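PDB 1T06: DNA alkylation repair protein from Bacillus cereus, which probably acts in the repair of alkylated DNA, as a helical-repeat protein of the AlkD-like family, although its precise activity is not established. Local coordinates for residues V101-S106 with W129-W134; R84-A89 with E122-A127. One frame throughout, in Å; residues are numbered along the deposited sequence.

Interaction 1 (V101-S106 with W129-W134); sequences VTLSES and WSCYCW
V101 lays one methyl against the indole of W134. Its CG1 lies over a face of the ring at the five-membered end, 3.3 Å from W134 NE1 and 3.4 Å from W134 CD1, a tight CH-pi-like fit. CG1 is turned anti to the carbonyl carbon of V101 (chi1 -60°), which brings this branch rather than CG2 onto the tryptophan. S104 directs its beta carbon toward helix 122-138, and S104 CB rests 3.7 Å from W134 CB. C131 sends its sulfur, anti to its own backbone N (chi1 -177°), alongside L103, where SG is 3.8 Å from L103 CG and equally close to CD2; S104 CB flanks the same sulfur. No hydrogen bond joins the two segments, so the interface depends on shape and apolar packing. It joins the end of helix 92-103 to the middle of helix 122-138, within the mainly helical, HEAT-like superhelix expected of AlkD-like proteins. Helix 109-118, which lies between them in sequence, adds V112 and W116 against L103. The indole is fixed from several sides. Across the ring from V101, S130 O sits 3.2 Å above the plane near the rim, with C133 CB on that same face, while NE1 donates to D96 O and Y232 meets the ring edge-to-face. S104 is likewise anchored: S104 OG donates a short hydrogen bond to V101 O, 2.5 Å away and tilted 25° out of the carbonyl plane. Beyond it the chain closes a type I turn from L103 to S106. L103 O accepts both the N-H and the hydroxyl of S106, the latter on an in-plane lone pair with S106 OG 2.9 Å from L103 O.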
loop_
_atom_site.group_PDB
_atom_site.type_symbol
_atom_site.label_atom_id
_atom_site.label_comp_id
_atom_site.label_asym_id
_atom_site.label_seq_id
_atom_site.Cartn_x
_atom_site.Cartn_y
_atom_site.Cartn_z
ATOM N N VAL A 101 11.360 8.262 8.019
ATOM C CA VAL A 101 11.427 8.037 6.580
ATOM C C VAL A 101 12.632 8.778 6.018
ATOM O O VAL A 101 13.330 8.252 5.154
ATOM C CB VAL A 101 10.125 8.470 5.837
ATOM C CG1 VAL A 101 8.934 7.682 6.368
ATOM C CG2 VAL A 101 9.884 9.938 6.015
ATOM N N THR A 102 12.893 9.985 6.521
ATOM C CA THR A 102 14.046 10.765 6.062
ATOM C C THR A 102 15.346 10.055 6.459
ATOM O O THR A 102 16.270 9.926 5.656
ATOM C CB THR A 102 14.018 12.202 6.644
ATOM O OG1 THR A 102 12.964 12.945 6.017
ATOM C CG2 THR A 102 15.333 12.925 6.389
ATOM N N LEU A 103 15.404 9.576 7.695
ATOM C CA LEU A 103 16.576 8.863 8.188
ATOM C C LEU A 103 16.849 7.611 7.358
ATOM O O LEU A 103 18.004 7.244 7.131
ATOM C CB LEU A 103 16.365 8.451 9.654
ATOM C CG LEU A 103 17.496 7.631 10.274
ATOM C CD1 LEU A 103 18.756 8.457 10.249
ATOM C CD2 LEU A 103 17.158 7.234 11.702
ATOM N N SER A 104 15.783 6.954 6.906
ATOM C CA SER A 104 15.936 5.725 6.127
ATOM C C SER A 104 16.707 5.954 4.837
ATOM O O SER A 104 17.183 5.002 4.222
ATOM C CB SER A 104 14.565 5.094 5.807
ATOM O OG SER A 104 13.844 5.824 4.829
ATOM N N GLU A 105 16.840 7.220 4.444
ATOM C CA GLU A 105 17.540 7.566 3.217
ATOM C C GLU A 105 18.911 8.179 3.452
ATOM O O GLU A 105 19.539 8.679 2.519
ATOM C CB GLU A 105 16.684 8.513 2.387
ATOM C CG GLU A 105 15.284 7.977 2.193
ATOM C CD GLU A 105 14.500 8.735 1.151
ATOM O OE1 GLU A 105 14.519 9.987 1.186
ATOM O OE2 GLU A 105 13.856 8.074 0.302
ATOM N N SER A 106 19.373 8.141 4.697
ATOM C CA SER A 106 20.683 8.683 5.033
ATOM C C SER A 106 21.699 7.548 4.928
ATOM O O SER A 106 21.349 6.420 4.570
ATOM C CB SER A 106 20.693 9.223 6.460
ATOM O OG SER A 106 20.730 8.157 7.392
ATOM N N TRP A 129 12.226 1.766 15.137
ATOM C CA TRP A 129 11.612 0.576 14.567
ATOM C C TRP A 129 11.008 0.939 13.216
ATOM O O TRP A 129 11.075 0.158 12.262
ATOM C CB TRP A 129 10.522 0.040 15.488
ATOM C CG TRP A 129 11.069 -0.597 16.717
ATOM C CD1 TRP A 129 11.126 -0.054 17.970
ATOM C CD2 TRP A 129 11.627 -1.915 16.823
ATOM N NE1 TRP A 129 11.678 -0.957 18.853
ATOM C CE2 TRP A 129 11.996 -2.105 18.177
ATOM C CE3 TRP A 129 11.850 -2.955 15.903
ATOM C CZ2 TRP A 129 12.574 -3.294 18.637
ATOM C CZ3 TRP A 129 12.425 -4.138 16.359
ATOM C CH2 TRP A 129 12.781 -4.298 17.719
ATOM N N SER A 130 10.415 2.129 13.151
ATOM C CA SER A 130 9.806 2.616 11.921
ATOM C C SER A 130 10.865 2.730 10.843
ATOM O O SER A 130 10.640 2.341 9.700
ATOM C CB SER A 130 9.163 3.986 12.147
ATOM O OG SER A 130 8.047 3.894 13.017
ATOM N N CYS A 131 12.024 3.268 11.210
ATOM C CA CYS A 131 13.100 3.424 10.246
ATOM C C CYS A 131 13.430 2.084 9.615
ATOM O O CYS A 131 13.587 1.998 8.393
ATOM C CB CYS A 131 14.352 4.016 10.900
ATOM S SG CYS A 131 15.719 4.303 9.711
ATOM N N TYR A 132 13.525 1.035 10.430
ATOM C CA TYR A 132 13.820 -0.292 9.899
ATOM C C TYR A 132 12.766 -0.784 8.909
ATOM O O TYR A 132 13.088 -1.486 7.949
ATOM C CB TYR A 132 13.976 -1.313 11.027
ATOM C CG TYR A 132 15.407 -1.454 11.478
ATOM C CD1 TYR A 132 15.916 -0.665 12.507
ATOM C CD2 TYR A 132 16.273 -2.345 10.843
ATOM C CE1 TYR A 132 17.255 -0.761 12.894
ATOM C CE2 TYR A 132 17.610 -2.449 11.217
ATOM C CZ TYR A 132 18.094 -1.655 12.242
ATOM O OH TYR A 132 19.412 -1.750 12.616
ATOM N N CYS A 133 11.508 -0.419 9.141
ATOM C CA CYS A 133 10.423 -0.821 8.250
ATOM C C CYS A 133 10.614 -0.206 6.870
ATOM O O CYS A 133 10.430 -0.870 5.852
ATOM C CB CYS A 133 9.068 -0.382 8.818
ATOM S SG CYS A 133 8.584 -1.248 10.331
ATOM N N TRP A 134 10.988 1.065 6.847
ATOM C CA TRP A 134 11.200 1.780 5.594
ATOM C C TRP A 134 12.454 1.261 4.900
ATOM O O TRP A 134 12.482 1.121 3.677
ATOM C CB TRP A 134 11.331 3.276 5.882
ATOM C CG TRP A 134 10.224 3.820 6.770
ATOM C CD1 TRP A 134 10.326 4.852 7.662
ATOM C CD2 TRP A 134 8.863 3.355 6.853
ATOM N NE1 TRP A 134 9.123 5.057 8.293
ATOM C CE2 TRP A 134 8.208 4.154 7.817
ATOM C CE3 TRP A 134 8.135 2.343 6.206
ATOM C CZ2 TRP A 134 6.852 3.972 8.155
ATOM C CZ3 TRP A 134 6.783 2.161 6.543
ATOM C CH2 TRP A 134 6.161 2.972 7.509
#

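Interaction 2 (R84-A89 with E122-A127); sequences RWIDGA and ELKMSA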
loop_
_atom_site.group_PDB
_atom_site.type_symbol
_atom_site.label_atom_id
_atom_site.label_comp_id
_atom_site.label_asym_id
_atom_site.label_seq_id
_atom_site.Cartn_x
_atom_site.Cartn_y
_atom_site.Cartn_z
ATOM N N ARG A 84 18.235 16.515 16.457
ATOM C CA ARG A 84 17.497 17.772 16.590
ATOM C C ARG A 84 16.078 17.551 16.086
ATOM O O ARG A 84 15.110 17.988 16.706
ATOM C CB ARG A 84 18.136 18.897 15.762
ATOM C CG ARG A 84 19.482 19.397 16.271
ATOM C CD ARG A 84 19.943 20.673 15.543
ATOM N NE ARG A 84 20.151 20.454 14.115
ATOM C CZ ARG A 84 19.242 20.681 13.175
ATOM N NH1 ARG A 84 18.044 21.149 13.501
ATOM N NH2 ARG A 84 19.531 20.427 11.904
ATOM N N TRP A 85 15.962 16.878 14.946
ATOM C CA TRP A 85 14.660 16.606 14.353
ATOM C C TRP A 85 13.800 15.721 15.238
ATOM O O TRP A 85 12.639 16.039 15.517
ATOM C CB TRP A 85 14.842 15.957 12.985
ATOM C CG TRP A 85 15.134 16.950 11.920
ATOM C CD1 TRP A 85 15.979 18.017 12.010
ATOM C CD2 TRP A 85 14.557 17.002 10.612
ATOM N NE1 TRP A 85 15.960 18.737 10.841
ATOM C CE2 TRP A 85 15.096 18.137 9.964
ATOM C CE3 TRP A 85 13.636 16.202 9.924
ATOM C CZ2 TRP A 85 14.743 18.496 8.655
ATOM C CZ3 TRP A 85 13.282 16.560 8.616
ATOM C CH2 TRP A 85 13.836 17.697 8.000
ATOM N N ILE A 86 14.369 14.607 15.687
ATOM C CA ILE A 86 13.619 13.693 16.526
ATOM C C ILE A 86 13.224 14.373 17.831
ATOM O O ILE A 86 12.165 14.086 18.380
ATOM C CB ILE A 86 14.408 12.380 16.806
ATOM C CG1 ILE A 86 13.452 11.304 17.325
ATOM C CG2 ILE A 86 15.507 12.620 17.820
ATOM C CD1 ILE A 86 12.311 10.985 16.364
ATOM N N ASP A 87 14.055 15.285 18.328
ATOM C CA ASP A 87 13.707 15.980 19.563
ATOM C C ASP A 87 12.496 16.894 19.337
ATOM O O ASP A 87 11.823 17.291 20.287
ATOM C CB ASP A 87 14.887 16.810 20.087
ATOM C CG ASP A 87 16.000 15.949 20.705
ATOM O OD1 ASP A 87 15.751 14.770 21.065
ATOM O OD2 ASP A 87 17.131 16.473 20.848
ATOM N N GLY A 88 12.219 17.217 18.076
ATOM C CA GLY A 88 11.087 18.075 17.755
ATOM C C GLY A 88 9.862 17.310 17.269
ATOM O O GLY A 88 8.824 17.905 16.962
ATOM N N ALA A 89 9.991 15.989 17.185
ATOM C CA ALA A 89 8.893 15.132 16.750
ATOM C C ALA A 89 8.040 14.856 17.984
ATOM O O ALA A 89 8.221 13.838 18.658
ATOM C CB ALA A 89 9.450 13.830 16.183
ATOM N N GLU A 122 9.948 6.526 24.204
ATOM C CA GLU A 122 8.851 6.079 23.347
ATOM C C GLU A 122 8.905 6.497 21.880
ATOM O O GLU A 122 8.924 5.642 20.988
ATOM C CB GLU A 122 7.508 6.514 23.948
ATOM C CG GLU A 122 6.324 6.377 22.999
ATOM C CD GLU A 122 4.991 6.474 23.710
ATOM O OE1 GLU A 122 4.960 6.979 24.850
ATOM O OE2 GLU A 122 3.970 6.051 23.128
ATOM N N LEU A 123 8.918 7.801 21.625
ATOM C CA LEU A 123 8.936 8.287 20.252
ATOM C C LEU A 123 10.244 7.999 19.530
ATOM O O LEU A 123 10.237 7.680 18.342
ATOM C CB LEU A 123 8.611 9.785 20.210
ATOM C CG LEU A 123 7.139 10.146 20.461
ATOM C CD1 LEU A 123 6.268 9.484 19.413
ATOM C CD2 LEU A 123 6.713 9.685 21.845
ATOM N N LYS A 124 11.368 8.107 20.229
ATOM C CA LYS A 124 12.646 7.807 19.592
ATOM C C LYS A 124 12.655 6.346 19.181
ATOM O O LYS A 124 13.064 6.016 18.066
ATOM C CB LYS A 124 13.820 8.059 20.540
ATOM C CG LYS A 124 14.353 9.478 20.557
ATOM C CD LYS A 124 15.627 9.531 21.388
ATOM C CE LYS A 124 16.130 10.949 21.543
ATOM N NZ LYS A 124 17.377 10.993 22.364
ATOM N N MET A 125 12.209 5.470 20.088
ATOM C CA MET A 125 12.171 4.036 19.807
ATOM C C MET A 125 11.215 3.755 18.643
ATOM O O MET A 125 11.513 2.942 17.760
ATOM C CB MET A 125 11.755 3.242 21.060
ATOM C CG MET A 125 12.803 3.265 22.185
ATOM S SD MET A 125 12.544 2.068 23.552
ATOM C CE MET A 125 11.046 2.689 24.205
ATOM N N SER A 126 10.082 4.447 18.635
ATOM C CA SER A 126 9.088 4.286 17.578
ATOM C C SER A 126 9.693 4.669 16.224
ATOM O O SER A 126 9.494 3.977 15.218
ATOM C CB SER A 126 7.865 5.164 17.873
ATOM O OG SER A 126 6.842 4.980 16.910
ATOM N N ALA A 127 10.439 5.768 16.204
ATOM C CA ALA A 127 11.072 6.221 14.975
ATOM C C ALA A 127 12.106 5.202 14.512
ATOM O O ALA A 127 12.269 4.976 13.311
ATOM C CB ALA A 127 11.732 7.562 15.200
#
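L123 makes the first, rather loose touch on the turn that ends helix 79-87: its CG lies 4.2 Å from A89 O, and both residues direct their beta carbons toward the opposite segment. I86 CD1 lies to the side of the L123 carbonyl, 4.4 Å from L123 O. One residue on, K124 runs fully extended beyond CG and crosses I86 at a slant, using its aliphatic chain rather than its amine. Near the backbone, K124 CG packs 3.8 Å from I86 CG1; farther out, K124 CE passes I86 CG2 and reaches D87. The carboxylate of D87 is brought back toward the lysine although its beta carbon points away, yet D87 OD1 remains 4.3 Å from K124 NZ, beyond a salt bridge. This pairing of opposite charges would give at most a modest electrostatic attraction on the solvent-exposed side, where D87 lies. About one turn after L123, A127 offers a small surface on the buried side, and its CB meets I86 CD1 at 3.7 Å. I86 thus spans the contact: with CG1 anti to its backbone N (chi1 -163°), CG1 leads CD1 inward to A127, while CG2 comes near K124 CE. The contact is plain helix-end packing, without a hydrogen bond across it. Helix 92-103 packs against both segments, S95 touching I86, L123 and A127 and L94 lying against A89, while W116 of helix 109-118 packs on I86, K124 and A127.

In the fold
Interactions 1 and 2 share helix 122-138: interaction 2 uses its first turns, 122-127, and interaction 1 the part just after, 129-134, with the contact centres about 12 Å apart. Their other partners come from helices 79-87 and 92-103, which follow each other, with helix 109-118 coming between them and 122-138. The order along the chain is 84-89, 101-106, 122-127, 129-134, so the two contacts interleave. One long helix is thereby packed against the ends of two earlier ones, the contact with 101-106 lying nearer the centre of the chain. This packing is consistent with the helical-repeat superhelix of AlkD-like proteins.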